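Local coordinates for protein L-ornithine N(5)-monooxygenase (Pseudomonas aeruginosa, PDB 3S5W) that catalyses the FAD- and NADPH-dependent hydroxylation of the side-chain nitrogen of L-ornithine, the first step in making hydroxamate siderophores such as pyoverdin, at residues A255-A261 with H331-T337; Q347-L353 with V363-V369. All blocks are in the same frame, centred on the assembly; numbering follows the deposited sequence.

Contact 1 (A255-A261 with H331-T337); sequences ADMILRA and HAFRCMT. With NAP (NADP nicotinamide-adenine-dinucleotide phosphate), chain F.
With CG of D256 anti to its carbonyl carbon (chi1 -69°) and the R334 chain bent at CD (chi3 110°), carboxylate and guanidinium meet across neighbouring strands in a salt bridge, OD2 of D256 lying 2.7 Å from NH1 of R334. Their planes are nearly parallel, but the carboxylate oxygen approaches the guanidinium obliquely. The same OD2 is hydrogen-bonded to the hydroxyl of Y366. On the face of the sheet opposite D256 and R334, SD of M257 reaches the edge of the F333 ring as a Met-aromatic contact; just past the strand end, CD2 of L259 meets that ring obliquely, an off-centre CH-pi contact, 3.8 Å from CE1 of F333. Strands 253-258 and 332-334 run parallel, the latter at the margin of the five-stranded sheet of the Rossmann-type NADP(H) domain. Backbone bonds link A255 O to A332 N and M257 O to R334 N, and beyond the strands L259 O receives T337 N almost straight at 2.9 Å. R260, extended from CG to NE, grips the 2'-phosphate of NADP: NE gives a bond of 2.8 Å to O1X of NADP and NH2 one of 2.8 Å to O3X of NADP, while C6A of the adenine lies over one face of the guanidinium, toward its rim.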
# COMPACT_ATOMS: atom_id res chain seq x y z
N ALA A 255 21.25 -15.55 -1.90
CA ALA A 255 20.54 -14.48 -1.21
C ALA A 255 20.90 -14.42 0.29
O ALA A 255 21.00 -15.46 0.96
CB ALA A 255 19.00 -14.62 -1.39
N ASP A 256 21.11 -13.20 0.80
CA ASP A 256 21.32 -12.95 2.24
C ASP A 256 20.16 -12.11 2.74
O ASP A 256 19.94 -10.99 2.25
CB ASP A 256 22.61 -12.15 2.50
CG ASP A 256 23.89 -12.94 2.21
OD1 ASP A 256 23.84 -14.03 1.58
OD2 ASP A 256 24.97 -12.45 2.64
N MET A 257 19.41 -12.61 3.71
CA MET A 257 18.41 -11.77 4.36
C MET A 257 19.13 -11.05 5.47
O MET A 257 19.68 -11.68 6.39
CB MET A 257 17.26 -12.57 4.97
CG MET A 257 16.50 -13.38 3.98
SD MET A 257 14.98 -14.10 4.67
CE MET A 257 13.95 -12.65 4.90
N ILE A 258 19.12 -9.73 5.38
CA ILE A 258 19.83 -8.91 6.35
C ILE A 258 18.80 -8.14 7.15
O ILE A 258 18.21 -7.19 6.65
CB ILE A 258 20.88 -7.98 5.68
CG1 ILE A 258 21.88 -8.81 4.84
CG2 ILE A 258 21.58 -7.08 6.75
CD1 ILE A 258 22.87 -7.99 4.00
N LEU A 259 18.60 -8.54 8.41
CA LEU A 259 17.58 -7.90 9.22
C LEU A 259 18.20 -7.53 10.57
O LEU A 259 19.02 -8.29 11.12
CB LEU A 259 16.33 -8.78 9.39
CG LEU A 259 16.46 -10.15 10.09
CD1 LEU A 259 15.13 -10.56 10.70
CD2 LEU A 259 16.96 -11.23 9.12
N ARG A 260 17.84 -6.34 11.05
CA ARG A 260 18.38 -5.86 12.32
C ARG A 260 17.69 -6.56 13.51
O ARG A 260 18.26 -6.66 14.58
CB ARG A 260 18.33 -4.33 12.41
CG ARG A 260 16.96 -3.72 12.26
CD ARG A 260 16.96 -2.19 12.24
NE ARG A 260 15.59 -1.71 12.09
CZ ARG A 260 15.23 -0.44 11.96
NH1 ARG A 260 16.15 0.51 11.94
NH2 ARG A 260 13.95 -0.12 11.84
N ALA A 261 16.46 -7.05 13.31
CA ALA A 261 15.75 -7.80 14.35
C ALA A 261 16.31 -9.23 14.47
O ALA A 261 17.10 -9.68 13.64
CB ALA A 261 14.23 -7.81 14.08
N HIS A 331 22.44 -19.62 0.65
CA HIS A 331 21.88 -18.42 1.27
C HIS A 331 22.38 -18.22 2.67
O HIS A 331 22.86 -19.16 3.28
CB HIS A 331 20.35 -18.57 1.34
CG HIS A 331 19.73 -18.74 -0.01
ND1 HIS A 331 18.86 -19.77 -0.31
CD2 HIS A 331 19.88 -18.02 -1.14
CE1 HIS A 331 18.49 -19.66 -1.58
NE2 HIS A 331 19.10 -18.61 -2.10
N ALA A 332 22.24 -16.99 3.17
CA ALA A 332 22.60 -16.64 4.54
C ALA A 332 21.47 -15.87 5.23
O ALA A 332 20.82 -14.98 4.63
CB ALA A 332 23.92 -15.84 4.57
N PHE A 333 21.22 -16.24 6.48
CA PHE A 333 20.22 -15.57 7.30
C PHE A 333 20.98 -14.68 8.29
O PHE A 333 21.42 -15.14 9.35
CB PHE A 333 19.36 -16.60 8.04
CG PHE A 333 18.20 -16.00 8.77
CD1 PHE A 333 17.10 -15.51 8.05
CD2 PHE A 333 18.20 -15.93 10.16
CE1 PHE A 333 16.02 -14.92 8.73
CE2 PHE A 333 17.12 -15.36 10.85
CZ PHE A 333 16.04 -14.81 10.11
N ARG A 334 21.17 -13.41 7.94
CA ARG A 334 21.96 -12.48 8.78
C ARG A 334 21.06 -11.66 9.68
O ARG A 334 20.78 -10.51 9.40
CB ARG A 334 22.87 -11.61 7.91
CG ARG A 334 23.75 -12.49 6.98
CD ARG A 334 24.48 -11.62 5.98
NE ARG A 334 25.89 -11.57 6.26
CZ ARG A 334 26.79 -12.35 5.67
NH1 ARG A 334 26.41 -13.23 4.77
NH2 ARG A 334 28.06 -12.23 5.99
N CYS A 335 20.60 -12.28 10.77
CA CYS A 335 19.77 -11.60 11.74
C CYS A 335 20.66 -10.76 12.65
O CYS A 335 21.87 -10.91 12.61
CB CYS A 335 18.88 -12.57 12.53
SG CYS A 335 19.76 -14.06 13.12
N MET A 336 20.05 -9.84 13.39
CA MET A 336 20.75 -8.87 14.28
C MET A 336 21.85 -8.10 13.54
O MET A 336 22.90 -7.79 14.12
CB MET A 336 21.33 -9.56 15.54
CG MET A 336 20.23 -10.13 16.47
SD MET A 336 21.04 -10.93 17.88
CE MET A 336 22.08 -12.19 17.12
N THR A 337 21.61 -7.79 12.25
CA THR A 337 22.65 -7.22 11.41
C THR A 337 22.16 -5.89 10.86
O THR A 337 21.00 -5.76 10.38
CB THR A 337 23.06 -8.18 10.27
OG1 THR A 337 23.62 -9.37 10.81
CG2 THR A 337 24.10 -7.55 9.36
PA NAP F . 7.04 -3.67 7.11
O1A NAP F . 6.20 -4.64 7.82
O2A NAP F . 6.92 -2.31 7.59
O5B NAP F . 8.51 -4.27 7.11
C5B NAP F . 9.55 -3.37 7.01
C4B NAP F . 10.78 -4.22 7.26
O4B NAP F . 11.84 -3.36 6.93
C3B NAP F . 10.91 -4.58 8.75
O3B NAP F . 11.61 -5.82 8.77
C2B NAP F . 11.82 -3.44 9.24
O2B NAP F . 12.64 -3.85 10.29
C1B NAP F . 12.72 -3.18 8.01
N9A NAP F . 13.26 -1.81 8.07
C8A NAP F . 12.55 -0.63 8.03
N7A NAP F . 13.41 0.41 8.13
C5A NAP F . 14.65 -0.10 8.26
C6A NAP F . 15.89 0.51 8.43
N6A NAP F . 15.99 1.83 8.50
N1A NAP F . 17.00 -0.28 8.54
C2A NAP F . 16.93 -1.65 8.48
N3A NAP F . 15.69 -2.26 8.32
C4A NAP F . 14.58 -1.49 8.23
O3 NAP F . 6.80 -3.74 5.52
PN NAP F . 6.45 -4.94 4.47
O1N NAP F . 6.53 -4.31 3.11
O2N NAP F . 7.26 -6.18 4.71
O5D NAP F . 4.91 -5.12 4.91
C5D NAP F . 4.16 -6.29 5.15
C4D NAP F . 2.79 -5.83 4.67
O4D NAP F . 1.96 -6.82 4.12
C3D NAP F . 1.87 -5.16 5.67
O3D NAP F . 2.43 -3.98 6.20
C2D NAP F . 0.63 -4.98 4.78
O2D NAP F . 0.52 -3.75 4.07
C1D NAP F . 0.77 -6.12 3.76
P2B NAP F . 12.37 -3.48 11.84
O1X NAP F . 13.74 -3.73 12.45
O2X NAP F . 11.29 -4.46 12.26
O3X NAP F . 11.88 -2.05 11.93
O HOH W 1 19.18 -4.67 8.45

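Contact 2 (Q347-L353 with V363-V369); sequences QGIELAL and VETYDAV
Strands 348-355 and 361-366 form an antiparallel hairpin in which I349-Y366 and L351-E364 are hydrogen-bonded pairs, each closed by two backbone bonds, and E350-T365 is a non-hydrogen-bonded pair between them. The shortest of the four bonds runs from I349 N to Y366 O, 2.7 Å, in the carbonyl plane; L351 N reaches E364 O at 2.8 Å and is nearly straight (174°). On the face carrying L351 and Y366, the leucine crosses the tyrosine at about a right angle, and its CD1 meets the ring obliquely, 3.7 Å from CE2 of Y366. L353 CD1 touches both the hydroxyl end of that tyrosine, which is held by D256 of strand 253-258, and CG of E364, 3.9 Å from the latter. CG2 of I349 packs against CG2 of V369 at 3.8 Å, joining the hairpin to the strand that follows it. On the other face E350 runs extended, its CG anti to the backbone N (chi1 179°), which carries CG to 3.4 Å from CG1 of V363; its carboxylate goes on to a salt bridge with R341. G348 brings its CA against CG2 of T365 and close to the carbonyl oxygen of Y366. Strand 348-355 is the middle of a three-stranded antiparallel sheet, flanked by 337-345 and 361-366. The face with L351 and Y366 lies on the parallel sheet, against A231 of strand 228-233 and I258 of strand 253-258, and strand 368-371 then enters that sheet beside strand 228-233.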
# COMPACT_ATOMS: atom_id res chain seq x y z
N GLN A 347 32.99 -3.60 -8.59
CA GLN A 347 32.65 -5.02 -8.32
C GLN A 347 31.24 -5.28 -7.75
O GLN A 347 30.82 -6.43 -7.68
CB GLN A 347 33.67 -5.68 -7.36
CG GLN A 347 35.09 -5.89 -7.93
CD GLN A 347 35.97 -4.65 -7.80
OE1 GLN A 347 36.55 -4.19 -8.79
NE2 GLN A 347 36.06 -4.09 -6.58
N GLY A 348 30.54 -4.23 -7.34
CA GLY A 348 29.19 -4.38 -6.77
C GLY A 348 28.92 -3.37 -5.67
O GLY A 348 29.60 -2.34 -5.58
N ILE A 349 27.89 -3.64 -4.86
CA ILE A 349 27.54 -2.78 -3.74
C ILE A 349 28.19 -3.40 -2.50
O ILE A 349 27.86 -4.53 -2.10
CB ILE A 349 25.99 -2.60 -3.57
CG1 ILE A 349 25.35 -2.08 -4.88
CG2 ILE A 349 25.66 -1.68 -2.37
CD1 ILE A 349 25.95 -0.76 -5.41
N GLU A 350 29.10 -2.65 -1.89
CA GLU A 350 29.83 -3.14 -0.73
C GLU A 350 29.07 -2.71 0.53
O GLU A 350 28.77 -1.54 0.70
CB GLU A 350 31.29 -2.61 -0.76
CG GLU A 350 32.11 -3.05 0.42
CD GLU A 350 33.51 -2.49 0.35
OE1 GLU A 350 34.28 -2.90 -0.53
OE2 GLU A 350 33.81 -1.61 1.17
N LEU A 351 28.73 -3.66 1.39
CA LEU A 351 27.97 -3.34 2.59
C LEU A 351 28.85 -3.67 3.78
O LEU A 351 29.40 -4.76 3.85
CB LEU A 351 26.70 -4.20 2.70
CG LEU A 351 25.61 -4.07 1.63
CD1 LEU A 351 24.36 -4.87 2.06
CD2 LEU A 351 25.25 -2.61 1.35
N ALA A 352 28.96 -2.71 4.71
CA ALA A 352 29.63 -2.93 5.98
C ALA A 352 28.53 -3.32 6.97
O ALA A 352 27.62 -2.53 7.24
CB ALA A 352 30.40 -1.68 6.43
N LEU A 353 28.62 -4.55 7.46
CA LEU A 353 27.56 -5.19 8.23
C LEU A 353 27.95 -5.40 9.71
O LEU A 353 28.94 -6.11 10.01
CB LEU A 353 27.18 -6.51 7.59
CG LEU A 353 26.69 -6.46 6.13
CD1 LEU A 353 26.50 -7.90 5.66
CD2 LEU A 353 25.43 -5.66 5.95
N VAL A 363 32.49 -7.05 5.87
CA VAL A 363 32.31 -6.33 4.63
C VAL A 363 31.90 -7.37 3.61
O VAL A 363 32.64 -8.33 3.40
CB VAL A 363 33.62 -5.60 4.21
CG1 VAL A 363 33.49 -5.00 2.84
CG2 VAL A 363 33.96 -4.49 5.19
N GLU A 364 30.72 -7.22 3.01
CA GLU A 364 30.30 -8.15 1.95
C GLU A 364 29.91 -7.36 0.71
O GLU A 364 29.28 -6.32 0.81
CB GLU A 364 29.12 -9.03 2.39
CG GLU A 364 29.31 -9.82 3.70
CD GLU A 364 30.29 -11.01 3.61
OE1 GLU A 364 30.40 -11.64 2.54
OE2 GLU A 364 30.93 -11.32 4.65
N THR A 365 30.25 -7.89 -0.45
CA THR A 365 29.91 -7.23 -1.72
C THR A 365 28.82 -8.00 -2.48
O THR A 365 28.93 -9.23 -2.65
CB THR A 365 31.17 -7.04 -2.59
OG1 THR A 365 32.09 -6.20 -1.88
CG2 THR A 365 30.85 -6.35 -3.93
N TYR A 366 27.81 -7.26 -2.94
CA TYR A 366 26.63 -7.83 -3.59
C TYR A 366 26.48 -7.28 -4.99
O TYR A 366 26.85 -6.14 -5.26
CB TYR A 366 25.38 -7.49 -2.76
CG TYR A 366 25.44 -8.13 -1.38
CD1 TYR A 366 25.05 -9.47 -1.18
CD2 TYR A 366 25.92 -7.42 -0.30
CE1 TYR A 366 25.13 -10.06 0.09
CE2 TYR A 366 26.00 -8.00 0.96
CZ TYR A 366 25.62 -9.31 1.15
OH TYR A 366 25.73 -9.85 2.43
N ASP A 367 25.88 -8.09 -5.86
CA ASP A 367 25.56 -7.73 -7.21
C ASP A 367 24.33 -6.83 -7.24
O ASP A 367 24.18 -5.98 -8.13
CB ASP A 367 25.34 -8.99 -8.06
CG ASP A 367 26.62 -9.78 -8.26
OD1 ASP A 367 26.76 -10.90 -7.71
OD2 ASP A 367 27.50 -9.29 -8.98
N ALA A 368 23.44 -7.01 -6.25
CA ALA A 368 22.22 -6.23 -6.11
C ALA A 368 21.80 -6.18 -4.63
O ALA A 368 22.16 -7.06 -3.82
CB ALA A 368 21.09 -6.82 -6.99
N VAL A 369 21.10 -5.11 -4.27
CA VAL A 369 20.56 -4.96 -2.94
C VAL A 369 19.06 -4.59 -3.06
O VAL A 369 18.70 -3.56 -3.65
CB VAL A 369 21.31 -3.90 -2.08
CG1 VAL A 369 20.68 -3.76 -0.69
CG2 VAL A 369 22.83 -4.20 -2.01

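Contact 1 belongs chiefly to the parallel NADP(H)-binding sheet, though T337 already begins strand 337-345 of the antiparallel one; contact 2 lies chiefly in that three-stranded sheet, packed on the first, and its V369 already belongs to the parallel sheet. Both are partly buried, their centres 13 Å apart. The D256-Y366 hydrogen bond joins them, as does a long, weak ion pair between R334 NH2 and E364 OE2; T337 also packs on L353. Contact 1 mixes buried apolar groups with charge and ends at the nucleotide phosphate, whereas contact 2 is aliphatic and aromatic, with E364 at its margin, on the face with L351 and Y366, and has E350, T365 and V363 on the other.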